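Local coordinates for 6-phosphogluconate dehydrogenase NAD-binding (Dyadobacter fermentans, PDB 4GBJ), which probably acts as an NAD(P)-dependent oxidoreductase of the 6-phosphogluconate and 3-hydroxyisobutyrate dehydrogenase type, at residues B[62-66]-B[148-153]; B[184-188]-B[218-223]; B[232-238]-B[278-284]. All coordinates share one frame; numbering follows the deposited sequence.

Contact 1 of 3, residues B[62-66]-B[148-153]; sequences GGIVF and RIKPIV
The guanidinium group of Arg-148 meets the segment 62-66 on one face and at one edge. Over the face sits CG1 of Ile-64, 3.6 Å above the plane and displaced toward the rim. At the edge lies the carbonyl oxygen of Gly-62, in the guanidinium plane. Both terminal nitrogens of Arg-148 bond to that single oxygen, end-on: NH2 to Gly-62 O is 3.1 Å long with an N-H...O angle of 150°, and NH1 to the same Gly-62 O is equally long. NH2 lies in the carbonyl plane on a lone pair, whereas NH1 is tilted from that plane by 33°. Two bonds to one acceptor, together with the isoleucine on the face, fix the rotation of the group. The Arg-148 chain can span this far because it is fully extended, with CG anti to the backbone N.

The second flat group, the ring of Phe-66, has CG1 of Val-153 at its edge and in its plane, with CE1 of Phe-66 3.7 Å from CG1 of Val-153. CG2 of Ile-152 approaches the same ring obliquely, 3.9 Å from CZ of Phe-66.

These contacts lay helix 143-153 against strand 64-67, an inner strand of the Rossmann-type NAD-binding domain flanked by the parallel strands 8-11 and 92-95. The axes of the segments 64-66 and 148-153 approach to 10.9 Å, at 48° to each other.

Between the guanidinium and the phenyl ring, Ile-64 and Ile-152 reach toward each other tip to tip, CD1 of Ile-64 lying 3.7 Å from CD1 of Ile-152. CD1 of Ile-64 also touches NE of Arg-148 at 3.6 Å. Ile-8 on strand 8-11 packs against both Phe-66 and Ile-152, while Val-94 on strand 92-95 meets Phe-66 and Ile-149.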
ATOM      1  N   GLY B  62      -1.370 -14.295  40.657  1.00 37.20           N
ATOM      2  CA  GLY B  62      -2.657 -13.678  40.354  1.00 36.77           C
ATOM      3  C   GLY B  62      -2.613 -12.246  39.837  1.00 41.01           C
ATOM      4  O   GLY B  62      -3.665 -11.688  39.541  1.00 40.61           O
ATOM      5  N   GLY B  63      -1.416 -11.658  39.711  1.00 38.96           N
ATOM      6  CA  GLY B  63      -1.202 -10.314  39.190  1.00 37.78           C
ATOM      7  C   GLY B  63      -1.114 -10.238  37.675  1.00 39.38           C
ATOM      8  O   GLY B  63      -1.493 -11.170  36.979  1.00 37.46           O
ATOM      9  N   ILE B  64      -0.643  -9.092  37.159  1.00 34.67           N
ATOM     10  CA  ILE B  64      -0.503  -8.792  35.740  1.00 32.01           C
ATOM     11  C   ILE B  64       0.968  -8.676  35.394  1.00 35.09           C
ATOM     12  O   ILE B  64       1.714  -8.023  36.113  1.00 36.48           O
ATOM     13  CB  ILE B  64      -1.240  -7.476  35.376  1.00 36.02           C
ATOM     14  CG1 ILE B  64      -2.761  -7.624  35.553  1.00 36.98           C
ATOM     15  CG2 ILE B  64      -0.917  -7.033  33.936  1.00 36.14           C
ATOM     16  CD1 ILE B  64      -3.454  -6.313  35.891  1.00 45.47           C
ATOM     17  N   VAL B  65       1.391  -9.272  34.280  1.00 29.78           N
ATOM     18  CA  VAL B  65       2.766  -9.110  33.825  1.00 28.23           C
ATOM     19  C   VAL B  65       2.720  -8.731  32.339  1.00 29.63           C
ATOM     20  O   VAL B  65       2.018  -9.355  31.581  1.00 28.53           O
ATOM     21  CB  VAL B  65       3.685 -10.331  34.091  1.00 32.27           C
ATOM     22  CG1 VAL B  65       3.086 -11.634  33.530  1.00 32.74           C
ATOM     23  CG2 VAL B  65       5.072 -10.078  33.486  1.00 31.73           C
ATOM     24  N   PHE B  66       3.403  -7.682  31.960  1.00 26.61           N
ATOM     25  CA  PHE B  66       3.558  -7.298  30.557  1.00 27.58           C
ATOM     26  C   PHE B  66       4.928  -7.743  30.119  1.00 30.99           C
ATOM     27  O   PHE B  66       5.846  -7.626  30.915  1.00 29.85           O
ATOM     28  CB  PHE B  66       3.447  -5.783  30.364  1.00 29.27           C
ATOM     29  CG  PHE B  66       2.049  -5.216  30.380  1.00 31.09           C
ATOM     30  CD1 PHE B  66       1.452  -4.776  29.215  1.00 33.57           C
ATOM     31  CD2 PHE B  66       1.327  -5.126  31.563  1.00 35.00           C
ATOM     32  CE1 PHE B  66       0.151  -4.292  29.218  1.00 35.13           C
ATOM     33  CE2 PHE B  66       0.030  -4.620  31.563  1.00 37.76           C
ATOM     34  CZ  PHE B  66      -0.557  -4.225  30.388  1.00 33.98           C
ATOM     35  N   ARG B 148      -9.778  -7.394  31.842  1.00 41.11           N
ATOM     36  CA  ARG B 148      -8.976  -6.876  32.958  1.00 40.74           C
ATOM     37  C   ARG B 148      -7.845  -5.920  32.500  1.00 43.25           C
ATOM     38  O   ARG B 148      -7.519  -4.988  33.205  1.00 43.91           O
ATOM     39  CB  ARG B 148      -8.330  -8.064  33.702  1.00 36.44           C
ATOM     40  CG  ARG B 148      -7.542  -7.658  34.928  1.00 40.62           C
ATOM     41  CD  ARG B 148      -6.988  -8.884  35.618  1.00 39.25           C
ATOM     42  NE  ARG B 148      -6.195  -8.527  36.789  1.00 43.11           N
ATOM     43  CZ  ARG B 148      -5.495  -9.392  37.512  1.00 55.35           C
ATOM     44  NH1 ARG B 148      -5.477 -10.677  37.184  1.00 37.24           N
ATOM     45  NH2 ARG B 148      -4.815  -8.980  38.581  1.00 46.90           N
ATOM     46  N   ILE B 149      -7.218  -6.178  31.362  1.00 37.46           N
ATOM     47  CA  ILE B 149      -6.049  -5.384  30.942  1.00 35.58           C
ATOM     48  C   ILE B 149      -6.401  -4.333  29.905  1.00 39.96           C
ATOM     49  O   ILE B 149      -5.598  -3.420  29.704  1.00 38.41           O
ATOM     50  CB  ILE B 149      -4.868  -6.301  30.469  1.00 35.69           C
ATOM     51  CG1 ILE B 149      -5.197  -7.142  29.202  1.00 32.47           C
ATOM     52  CG2 ILE B 149      -4.477  -7.245  31.638  1.00 36.97           C
ATOM     53  CD1 ILE B 149      -4.873  -6.457  27.827  1.00 30.22           C
ATOM     54  N   LYS B 150      -7.591  -4.397  29.286  1.00 38.80           N
ATOM     55  CA  LYS B 150      -7.970  -3.393  28.284  1.00 38.91           C
ATOM     56  C   LYS B 150      -7.879  -1.979  28.831  1.00 42.47           C
ATOM     57  O   LYS B 150      -7.344  -1.118  28.144  1.00 41.62           O
ATOM     58  CB  LYS B 150      -9.376  -3.633  27.707  1.00 42.60           C
ATOM     59  CG  LYS B 150      -9.770  -2.575  26.690  1.00 45.28           C
ATOM     60  CD  LYS B 150     -10.904  -3.016  25.813  1.00 54.29           C
ATOM     61  CE  LYS B 150     -11.394  -1.888  24.917  1.00 53.14           C
ATOM     62  NZ  LYS B 150     -12.624  -2.277  24.187  1.00 71.87           N
ATOM     63  N   PRO B 151      -8.350  -1.702  30.060  1.00 41.35           N
ATOM     64  CA  PRO B 151      -8.236  -0.323  30.591  1.00 42.76           C
ATOM     65  C   PRO B 151      -6.785   0.114  30.798  1.00 43.42           C
ATOM     66  O   PRO B 151      -6.507   1.297  30.737  1.00 40.86           O
ATOM     67  CB  PRO B 151      -8.999  -0.373  31.913  1.00 46.12           C
ATOM     68  CG  PRO B 151      -9.670  -1.686  31.971  1.00 49.75           C
ATOM     69  CD  PRO B 151      -8.993  -2.600  31.042  1.00 43.79           C
ATOM     70  N   ILE B 152      -5.852  -0.841  31.012  1.00 40.32           N
ATOM     71  CA  ILE B 152      -4.448  -0.490  31.174  1.00 39.38           C
ATOM     72  C   ILE B 152      -3.849  -0.085  29.801  1.00 40.97           C
ATOM     73  O   ILE B 152      -3.211   0.948  29.708  1.00 38.30           O
ATOM     74  CB  ILE B 152      -3.627  -1.621  31.827  1.00 40.32           C
ATOM     75  CG1 ILE B 152      -4.252  -2.074  33.196  1.00 43.04           C
ATOM     76  CG2 ILE B 152      -2.171  -1.136  32.061  1.00 40.31           C
ATOM     77  CD1 ILE B 152      -3.757  -3.397  33.681  1.00 46.10           C
ATOM     78  N   VAL B 153      -4.031  -0.902  28.772  1.00 37.97           N
ATOM     79  CA  VAL B 153      -3.400  -0.648  27.463  1.00 36.62           C
ATOM     80  C   VAL B 153      -3.998   0.570  26.743  1.00 39.35           C
ATOM     81  O   VAL B 153      -3.285   1.165  25.955  1.00 36.83           O
ATOM     82  CB  VAL B 153      -3.360  -1.882  26.552  1.00 37.35           C
ATOM     83  CG1 VAL B 153      -2.795  -3.067  27.320  1.00 35.10           C
ATOM     84  CG2 VAL B 153      -4.716  -2.224  25.945  1.00 37.66           C
TER

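Contact 2 of 3, residues B[184-188]-B[218-223]; sequences SLEMM and IFQNYG
Ser-184 of helix 169-197 lies against the ring of Phe-219 of helix 217-228, in a buried helix-helix packing of the all-helical C-terminal domain. The axes of the segments 184-188 and 218-223 cross at -62° and come within 10.2 Å. OG of Ser-184 is 3.2 Å from CZ of Phe-219, approaching the ring obliquely, and CB of Ser-184 lies 3.6 Å from CE1 of Phe-219.

Selenomethionine Met-188 makes a Met-aromatic contact at the edge of the same ring: its SE is 5.1 Å from the Phe-219 centroid and 76° off the ring normal. Leu-185 runs obliquely past Tyr-222, with its CD2 3.8 Å from CB of Tyr-222.

What positions this shell lies partly outside the two segments. The hydroxyl of Ser-184 is hydrogen-bonded to the Met-180 carbonyl one turn back, which its chi1 of -57° allows by setting OG beside the backbone N. Phe-214 of the same chain meets the Phe-219 ring. Phe-214 of the second subunit packs on both Ser-184 and Phe-219, placing the contact at the dimer interface.

SE of Met-188 lies 3.6 Å from CA of Gly-223, which has no side chain.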
ATOM      1  N   SER B 184       4.567  -2.886   0.493  1.00 17.37           N
ATOM      2  CA  SER B 184       4.500  -1.455   0.120  1.00 17.99           C
ATOM      3  C   SER B 184       5.864  -0.972  -0.237  1.00 20.93           C
ATOM      4  O   SER B 184       6.029  -0.271  -1.224  1.00 22.71           O
ATOM      5  CB  SER B 184       3.880  -0.642   1.260  1.00 19.20           C
ATOM      6  OG  SER B 184       2.607  -1.214   1.530  1.00 22.53           O
ATOM      7  N   LEU B 185       6.868  -1.359   0.554  1.00 19.46           N
ATOM      8  CA  LEU B 185       8.250  -1.021   0.243  1.00 19.06           C
ATOM      9  C   LEU B 185       8.701  -1.593  -1.103  1.00 20.60           C
ATOM     10  O   LEU B 185       9.345  -0.912  -1.891  1.00 18.89           O
ATOM     11  CB  LEU B 185       9.181  -1.565   1.314  1.00 18.45           C
ATOM     12  CG  LEU B 185       9.223  -0.731   2.623  1.00 24.46           C
ATOM     13  CD1 LEU B 185       9.757  -1.612   3.783  1.00 25.85           C
ATOM     14  CD2 LEU B 185      10.076   0.497   2.443  1.00 28.73           C
ATOM     15  N   GLU B 186       8.380  -2.862  -1.342  1.00 15.48           N
ATOM     16  CA  GLU B 186       8.772  -3.519  -2.569  1.00 15.62           C
ATOM     17  C   GLU B 186       8.076  -2.895  -3.797  1.00 20.70           C
ATOM     18  O   GLU B 186       8.742  -2.668  -4.798  1.00 24.37           O
ATOM     19  CB  GLU B 186       8.499  -5.035  -2.479  1.00 16.86           C
ATOM     20  CG  GLU B 186       8.671  -5.750  -3.796  1.00 16.97           C
ATOM     21  CD  GLU B 186      10.068  -5.761  -4.346  1.00 33.13           C
ATOM     22  OE1 GLU B 186      10.207  -6.044  -5.554  1.00 27.42           O
ATOM     23  OE2 GLU B 186      11.029  -5.661  -3.549  1.00 23.46           O
HETATM   24  N   MSE B 187       6.769  -2.660  -3.765  1.00 18.20           N
HETATM   25  CA  MSE B 187       6.092  -2.136  -4.954  1.00 16.56           C
HETATM   26  C   MSE B 187       6.606  -0.708  -5.270  1.00 20.69           C
HETATM   27  O   MSE B 187       6.713  -0.350  -6.430  1.00 20.17           O
HETATM   28  CB  MSE B 187       4.565  -2.164  -4.813  1.00 16.22           C
HETATM   29  CG  MSE B 187       3.990  -1.138  -3.767  1.00 18.81           C
HETATM   30 SE   MSE B 187       2.055  -1.261  -3.639  0.72 19.29          SE
HETATM   31  CE  MSE B 187       1.808  -2.745  -2.474  1.00 22.96           C
HETATM   32  N   MSE B 188       6.948   0.085  -4.235  1.00 19.13           N
HETATM   33  CA  MSE B 188       7.546   1.412  -4.440  1.00 16.59           C
HETATM   34  C   MSE B 188       8.978   1.291  -5.029  1.00 22.93           C
HETATM   35  O   MSE B 188       9.320   2.030  -5.946  1.00 23.92           O
HETATM   36  CB  MSE B 188       7.554   2.230  -3.165  1.00 17.47           C
HETATM   37  CG  MSE B 188       6.188   2.778  -2.872  1.00 21.61           C
HETATM   38 SE   MSE B 188       6.036   4.008  -1.390  0.72 21.26          SE
HETATM   39  CE  MSE B 188       6.341   2.920   0.139  1.00 20.67           C
ATOM     40  N   ILE B 218       1.982   4.859   6.184  1.00 38.79           N
ATOM     41  CA  ILE B 218       2.961   3.852   5.748  1.00 36.17           C
ATOM     42  C   ILE B 218       3.677   4.321   4.442  1.00 34.67           C
ATOM     43  O   ILE B 218       4.890   4.413   4.417  1.00 30.48           O
ATOM     44  CB  ILE B 218       2.304   2.425   5.565  1.00 37.95           C
ATOM     45  CG1 ILE B 218       1.846   1.798   6.915  1.00 39.66           C
ATOM     46  CG2 ILE B 218       3.238   1.429   4.832  1.00 37.23           C
ATOM     47  CD1 ILE B 218       2.881   1.778   8.022  1.00 48.13           C
ATOM     48  N   PHE B 219       2.929   4.718   3.428  1.00 32.93           N
ATOM     49  CA  PHE B 219       3.494   5.126   2.129  1.00 33.27           C
ATOM     50  C   PHE B 219       4.213   6.444   2.151  1.00 37.44           C
ATOM     51  O   PHE B 219       5.155   6.599   1.388  1.00 37.12           O
ATOM     52  CB  PHE B 219       2.412   5.175   1.030  1.00 34.15           C
ATOM     53  CG  PHE B 219       1.935   3.797   0.711  1.00 35.61           C
ATOM     54  CD1 PHE B 219       2.510   3.071  -0.307  1.00 38.77           C
ATOM     55  CD2 PHE B 219       0.881   3.236   1.401  1.00 40.48           C
ATOM     56  CE1 PHE B 219       2.073   1.787  -0.606  1.00 39.66           C
ATOM     57  CE2 PHE B 219       0.463   1.930   1.125  1.00 41.01           C
ATOM     58  CZ  PHE B 219       1.067   1.216   0.125  1.00 38.36           C
ATOM     59  N   GLN B 220       3.799   7.382   2.971  1.00 35.93           N
ATOM     60  CA  GLN B 220       4.446   8.687   3.033  1.00 38.28           C
ATOM     61  C   GLN B 220       5.780   8.595   3.826  1.00 42.88           C
ATOM     62  O   GLN B 220       6.792   9.177   3.399  1.00 40.71           O
ATOM     63  CB  GLN B 220       3.475   9.720   3.642  1.00 40.65           C
ATOM     64  CG  GLN B 220       2.250   9.935   2.696  1.00 54.70           C
ATOM     65  CD  GLN B 220       1.328  11.110   3.033  1.00 73.65           C
ATOM     66  OE1 GLN B 220       0.956  11.942   2.155  1.00 62.07           O
ATOM     67  NE2 GLN B 220       0.827  11.127   4.260  1.00 57.03           N
ATOM     68  N   ASN B 221       5.778   7.846   4.939  1.00 38.55           N
ATOM     69  CA  ASN B 221       6.984   7.648   5.744  1.00 39.19           C
ATOM     70  C   ASN B 221       7.960   6.700   5.066  1.00 40.85           C
ATOM     71  O   ASN B 221       9.122   7.047   4.888  1.00 42.50           O
ATOM     72  CB  ASN B 221       6.631   7.088   7.123  1.00 35.64           C
ATOM     73  CG  ASN B 221       5.758   7.967   8.011  1.00 66.62           C
ATOM     74  OD1 ASN B 221       5.101   7.468   8.931  1.00 59.27           O
ATOM     75  ND2 ASN B 221       5.762   9.290   7.843  1.00 59.07           N
ATOM     76  N   TYR B 222       7.481   5.541   4.626  1.00 34.55           N
ATOM     77  CA  TYR B 222       8.373   4.596   3.977  1.00 34.47           C
ATOM     78  C   TYR B 222       8.705   5.042   2.537  1.00 36.11           C
ATOM     79  O   TYR B 222       9.810   4.791   2.101  1.00 36.91           O
ATOM     80  CB  TYR B 222       7.831   3.166   4.035  1.00 34.19           C
ATOM     81  CG  TYR B 222       7.940   2.542   5.416  1.00 37.27           C
ATOM     82  CD1 TYR B 222       9.160   2.097   5.907  1.00 39.36           C
ATOM     83  CD2 TYR B 222       6.838   2.470   6.259  1.00 38.98           C
ATOM     84  CE1 TYR B 222       9.268   1.530   7.172  1.00 38.36           C
ATOM     85  CE2 TYR B 222       6.926   1.877   7.518  1.00 40.26           C
ATOM     86  CZ  TYR B 222       8.137   1.376   7.958  1.00 44.59           C
ATOM     87  OH  TYR B 222       8.243   0.819   9.215  1.00 48.05           O
ATOM     88  N   GLY B 223       7.822   5.787   1.869  1.00 31.56           N
ATOM     89  CA  GLY B 223       8.070   6.226   0.505  1.00 31.19           C
ATOM     90  C   GLY B 223       9.221   7.185   0.357  1.00 33.37           C
ATOM     91  O   GLY B 223       9.926   7.154  -0.648  1.00 30.61           O
TER

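Contact 3 of 3, residues B[232-238]-B[278-284]; sequences EPVAFRF and ENLDWGA
Asp-281 and the backbone of Ala-235 and Phe-236 carry the polar part of this contact between two loops of the helical C-terminal domain, of the 3-hydroxyisobutyrate dehydrogenase type. OD1 of Asp-281 accepts two hydrogen bonds: N of Ala-235 lies 2.8 Å from OD1, on the anti side and 30° out of the carboxylate plane, and N of Phe-236 lies 2.9 Å from the same OD1, nearly along the C-O axis. The other oxygen, OD2, takes the N-H of Gly-283 in an Asx turn. Backbone pairing adds Trp-282 N to Phe-236 O at 2.8 Å, within a single beta bridge between Arg-237 and Asp-281.

At the more exposed end, NH2 of Arg-237 bonds OD1 of Asn-279 (2.7 Å, 161°) from above the amide carbonyl plane. The Glu-278 carbonyl oxygen sits over the centre of the guanidinium face.

Among the aromatic contacts, the edge of Phe-236 points at the face of Trp-282 in a T-shaped pair, ring planes at 82°. CE1 of Phe-238 lies 3.9 Å from CB of Ala-284.

The two loops lead into helices 238-254 and 288-292. Phe-238 and Trp-282 both pack on Phe-269 of helix 260-274, and Trp-282 also touches Ile-181 and Ala-182 of helix 169-197.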
ATOM      1  N   GLU B 232      19.523   4.820   6.172  1.00 40.65           N
ATOM      2  CA  GLU B 232      20.254   5.245   7.367  1.00 44.35           C
ATOM      3  C   GLU B 232      19.589   6.579   7.832  1.00 50.05           C
ATOM      4  O   GLU B 232      19.240   7.384   6.969  1.00 48.90           O
ATOM      5  CB  GLU B 232      21.753   5.421   7.052  1.00 47.92           C
ATOM      6  CG  GLU B 232      22.366   4.180   6.409  1.00 60.01           C
ATOM      7  CD  GLU B 232      23.766   4.347   5.863  1.00 86.12           C
ATOM      8  OE1 GLU B 232      23.894   4.648   4.654  1.00 77.09           O
ATOM      9  OE2 GLU B 232      24.731   4.101   6.620  1.00 86.95           O
ATOM     10  N   PRO B 233      19.264   6.804   9.118  1.00 48.59           N
ATOM     11  CA  PRO B 233      19.522   5.952  10.280  1.00 48.03           C
ATOM     12  C   PRO B 233      18.568   4.770  10.342  1.00 47.70           C
ATOM     13  O   PRO B 233      17.570   4.699   9.643  1.00 47.82           O
ATOM     14  CB  PRO B 233      19.335   6.919  11.462  1.00 52.00           C
ATOM     15  CG  PRO B 233      18.291   7.864  10.980  1.00 56.75           C
ATOM     16  CD  PRO B 233      18.595   8.060   9.518  1.00 51.83           C
ATOM     17  N   VAL B 234      18.905   3.831  11.179  1.00 41.47           N
ATOM     18  CA  VAL B 234      18.186   2.580  11.305  1.00 39.76           C
ATOM     19  C   VAL B 234      17.074   2.684  12.313  1.00 44.66           C
ATOM     20  O   VAL B 234      17.327   3.052  13.452  1.00 47.13           O
ATOM     21  CB  VAL B 234      19.181   1.463  11.677  1.00 40.81           C
ATOM     22  CG1 VAL B 234      18.477   0.118  11.847  1.00 37.73           C
ATOM     23  CG2 VAL B 234      20.273   1.372  10.623  1.00 40.29           C
ATOM     24  N   ALA B 235      15.860   2.335  11.893  1.00 41.44           N
ATOM     25  CA  ALA B 235      14.657   2.239  12.732  1.00 42.45           C
ATOM     26  C   ALA B 235      14.424   0.792  13.128  1.00 44.62           C
ATOM     27  O   ALA B 235      14.095   0.535  14.275  1.00 44.85           O
ATOM     28  CB  ALA B 235      13.437   2.778  11.991  1.00 43.15           C
ATOM     29  N   PHE B 236      14.615  -0.173  12.176  1.00 40.07           N
ATOM     30  CA  PHE B 236      14.499  -1.618  12.412  1.00 37.24           C
ATOM     31  C   PHE B 236      15.640  -2.291  11.604  1.00 36.28           C
ATOM     32  O   PHE B 236      15.699  -2.117  10.374  1.00 32.69           O
ATOM     33  CB  PHE B 236      13.089  -2.051  11.941  1.00 40.12           C
ATOM     34  CG  PHE B 236      12.576  -3.381  12.437  1.00 42.49           C
ATOM     35  CD1 PHE B 236      12.426  -3.620  13.798  1.00 45.88           C
ATOM     36  CD2 PHE B 236      12.136  -4.357  11.539  1.00 43.58           C
ATOM     37  CE1 PHE B 236      11.923  -4.836  14.258  1.00 46.13           C
ATOM     38  CE2 PHE B 236      11.607  -5.564  12.001  1.00 45.26           C
ATOM     39  CZ  PHE B 236      11.506  -5.794  13.358  1.00 43.93           C
ATOM     40  N   ARG B 237      16.563  -3.007  12.265  1.00 29.83           N
ATOM     41  CA  ARG B 237      17.745  -3.551  11.579  1.00 30.44           C
ATOM     42  C   ARG B 237      17.380  -4.567  10.526  1.00 30.41           C
ATOM     43  O   ARG B 237      16.446  -5.328  10.707  1.00 30.74           O
ATOM     44  CB  ARG B 237      18.789  -4.132  12.554  1.00 35.57           C
ATOM     45  CG  ARG B 237      20.193  -3.920  12.021  1.00 47.71           C
ATOM     46  CD  ARG B 237      21.252  -3.922  13.111  1.00 53.32           C
ATOM     47  NE  ARG B 237      22.559  -4.289  12.553  1.00 53.21           N
ATOM     48  CZ  ARG B 237      22.947  -5.528  12.254  1.00 57.62           C
ATOM     49  NH1 ARG B 237      22.151  -6.557  12.494  1.00 43.07           N
ATOM     50  NH2 ARG B 237      24.149  -5.747  11.742  1.00 53.03           N
ATOM     51  N   PHE B 238      18.112  -4.562   9.410  1.00 26.40           N
ATOM     52  CA  PHE B 238      17.793  -5.351   8.196  1.00 23.72           C
ATOM     53  C   PHE B 238      17.540  -6.834   8.457  1.00 25.28           C
ATOM     54  O   PHE B 238      16.504  -7.360   8.011  1.00 24.73           O
ATOM     55  CB  PHE B 238      18.892  -5.163   7.137  1.00 24.88           C
ATOM     56  CG  PHE B 238      18.618  -5.634   5.750  1.00 24.07           C
ATOM     57  CD1 PHE B 238      17.973  -4.805   4.841  1.00 24.50           C
ATOM     58  CD2 PHE B 238      19.160  -6.833   5.283  1.00 23.37           C
ATOM     59  CE1 PHE B 238      17.720  -5.230   3.539  1.00 22.71           C
ATOM     60  CE2 PHE B 238      18.952  -7.244   3.967  1.00 22.77           C
ATOM     61  CZ  PHE B 238      18.213  -6.442   3.098  1.00 20.65           C
ATOM     62  N   GLU B 278      23.391  -5.773   6.083  1.00 22.68           N
ATOM     63  CA  GLU B 278      22.929  -6.094   7.440  1.00 20.86           C
ATOM     64  C   GLU B 278      22.807  -4.868   8.380  1.00 25.15           C
ATOM     65  O   GLU B 278      22.079  -4.979   9.352  1.00 24.66           O
ATOM     66  CB  GLU B 278      23.826  -7.135   8.118  1.00 21.65           C
ATOM     67  CG  GLU B 278      25.280  -6.737   8.297  1.00 20.97           C
ATOM     68  CD  GLU B 278      26.195  -6.987   7.109  1.00 42.21           C
ATOM     69  OE1 GLU B 278      25.706  -7.371   6.022  1.00 29.93           O
ATOM     70  OE2 GLU B 278      27.406  -6.727   7.251  1.00 28.71           O
ATOM     71  N   ASN B 279      23.565  -3.752   8.166  1.00 23.51           N
ATOM     72  CA  ASN B 279      23.502  -2.600   9.065  1.00 24.94           C
ATOM     73  C   ASN B 279      22.542  -1.529   8.567  1.00 28.40           C
ATOM     74  O   ASN B 279      22.417  -0.499   9.215  1.00 30.37           O
ATOM     75  CB  ASN B 279      24.893  -2.006   9.283  1.00 25.63           C
ATOM     76  CG  ASN B 279      25.805  -3.021   9.863  1.00 38.31           C
ATOM     77  OD1 ASN B 279      25.493  -3.622  10.873  1.00 28.52           O
ATOM     78  ND2 ASN B 279      26.904  -3.306   9.201  1.00 32.51           N
ATOM     79  N   LEU B 280      21.843  -1.748   7.461  1.00 24.71           N
ATOM     80  CA  LEU B 280      20.903  -0.748   6.992  1.00 24.32           C
ATOM     81  C   LEU B 280      19.540  -0.970   7.631  1.00 27.26           C
ATOM     82  O   LEU B 280      19.326  -1.994   8.228  1.00 25.95           O
ATOM     83  CB  LEU B 280      20.784  -0.828   5.465  1.00 23.92           C
ATOM     84  CG  LEU B 280      22.115  -0.598   4.685  1.00 27.48           C
ATOM     85  CD1 LEU B 280      21.844  -0.602   3.187  1.00 26.58           C
ATOM     86  CD2 LEU B 280      22.774   0.723   5.049  1.00 27.33           C
ATOM     87  N   ASP B 281      18.604  -0.024   7.463  1.00 25.30           N
ATOM     88  CA  ASP B 281      17.233  -0.198   7.890  1.00 23.65           C
ATOM     89  C   ASP B 281      16.571  -1.298   7.047  1.00 27.17           C
ATOM     90  O   ASP B 281      16.905  -1.468   5.868  1.00 25.79           O
ATOM     91  CB  ASP B 281      16.481   1.133   7.729  1.00 24.36           C
ATOM     92  CG  ASP B 281      15.118   1.086   8.311  1.00 28.71           C
ATOM     93  OD1 ASP B 281      15.018   1.001   9.569  1.00 31.25           O
ATOM     94  OD2 ASP B 281      14.129   1.056   7.516  1.00 26.75           O
ATOM     95  N   TRP B 282      15.550  -1.941   7.595  1.00 25.06           N
ATOM     96  CA  TRP B 282      14.822  -3.002   6.895  1.00 25.29           C
ATOM     97  C   TRP B 282      14.161  -2.483   5.619  1.00 25.40           C
ATOM     98  O   TRP B 282      13.981  -3.265   4.710  1.00 23.59           O
ATOM     99  CB  TRP B 282      13.801  -3.680   7.805  1.00 25.73           C
ATOM    100  CG  TRP B 282      12.524  -2.920   7.964  1.00 28.31           C
ATOM    101  CD1 TRP B 282      12.365  -1.674   8.499  1.00 31.51           C
ATOM    102  CD2 TRP B 282      11.208  -3.440   7.753  1.00 28.28           C
ATOM    103  NE1 TRP B 282      11.031  -1.364   8.573  1.00 31.80           N
ATOM    104  CE2 TRP B 282      10.295  -2.433   8.136  1.00 32.76           C
ATOM    105  CE3 TRP B 282      10.708  -4.657   7.266  1.00 29.64           C
ATOM    106  CZ2 TRP B 282       8.905  -2.600   8.042  1.00 32.04           C
ATOM    107  CZ3 TRP B 282       9.337  -4.807   7.126  1.00 31.97           C
ATOM    108  CH2 TRP B 282       8.452  -3.767   7.480  1.00 33.49           C
ATOM    109  N   GLY B 283      13.909  -1.174   5.518  1.00 20.66           N
ATOM    110  CA  GLY B 283      13.429  -0.539   4.300  1.00 20.16           C
ATOM    111  C   GLY B 283      14.323  -0.783   3.099  1.00 24.42           C
ATOM    112  O   GLY B 283      13.870  -0.700   1.953  1.00 22.80           O
ATOM    113  N   ALA B 284      15.627  -1.086   3.339  1.00 24.37           N
ATOM    114  CA  ALA B 284      16.574  -1.344   2.253  1.00 23.45           C
ATOM    115  C   ALA B 284      16.226  -2.573   1.453  1.00 22.99           C
ATOM    116  O   ALA B 284      16.862  -2.805   0.446  1.00 21.57           O
ATOM    117  CB  ALA B 284      17.991  -1.458   2.811  1.00 25.25           C
TER
HETATM  118  O   HOH W   1      23.908   2.059   9.002  1.00 56.03           O

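How the contacts relate
From the N terminus, contact 1 closes first, joining 62-66 to 148-153 across 81 residues and tying an inner sheet strand to a covering helix of the NAD-binding domain. Helix 169-197 then leads into the C-terminal domain, where helix 217-228 turns back onto it in contact 2, closing a loop of 29 residues, 20 of them helical. Contact 3 closes a loop of 39 residues, mostly helical (31), between the segments 232-238 and 278-284. The three are in series: none nests within or crosses another. Contact 1 lies about 35 Å and 33 Å, centre to centre, from contacts 2 and 3, which touch through Tyr-222 with Trp-282 and Leu-185 with Gly-283.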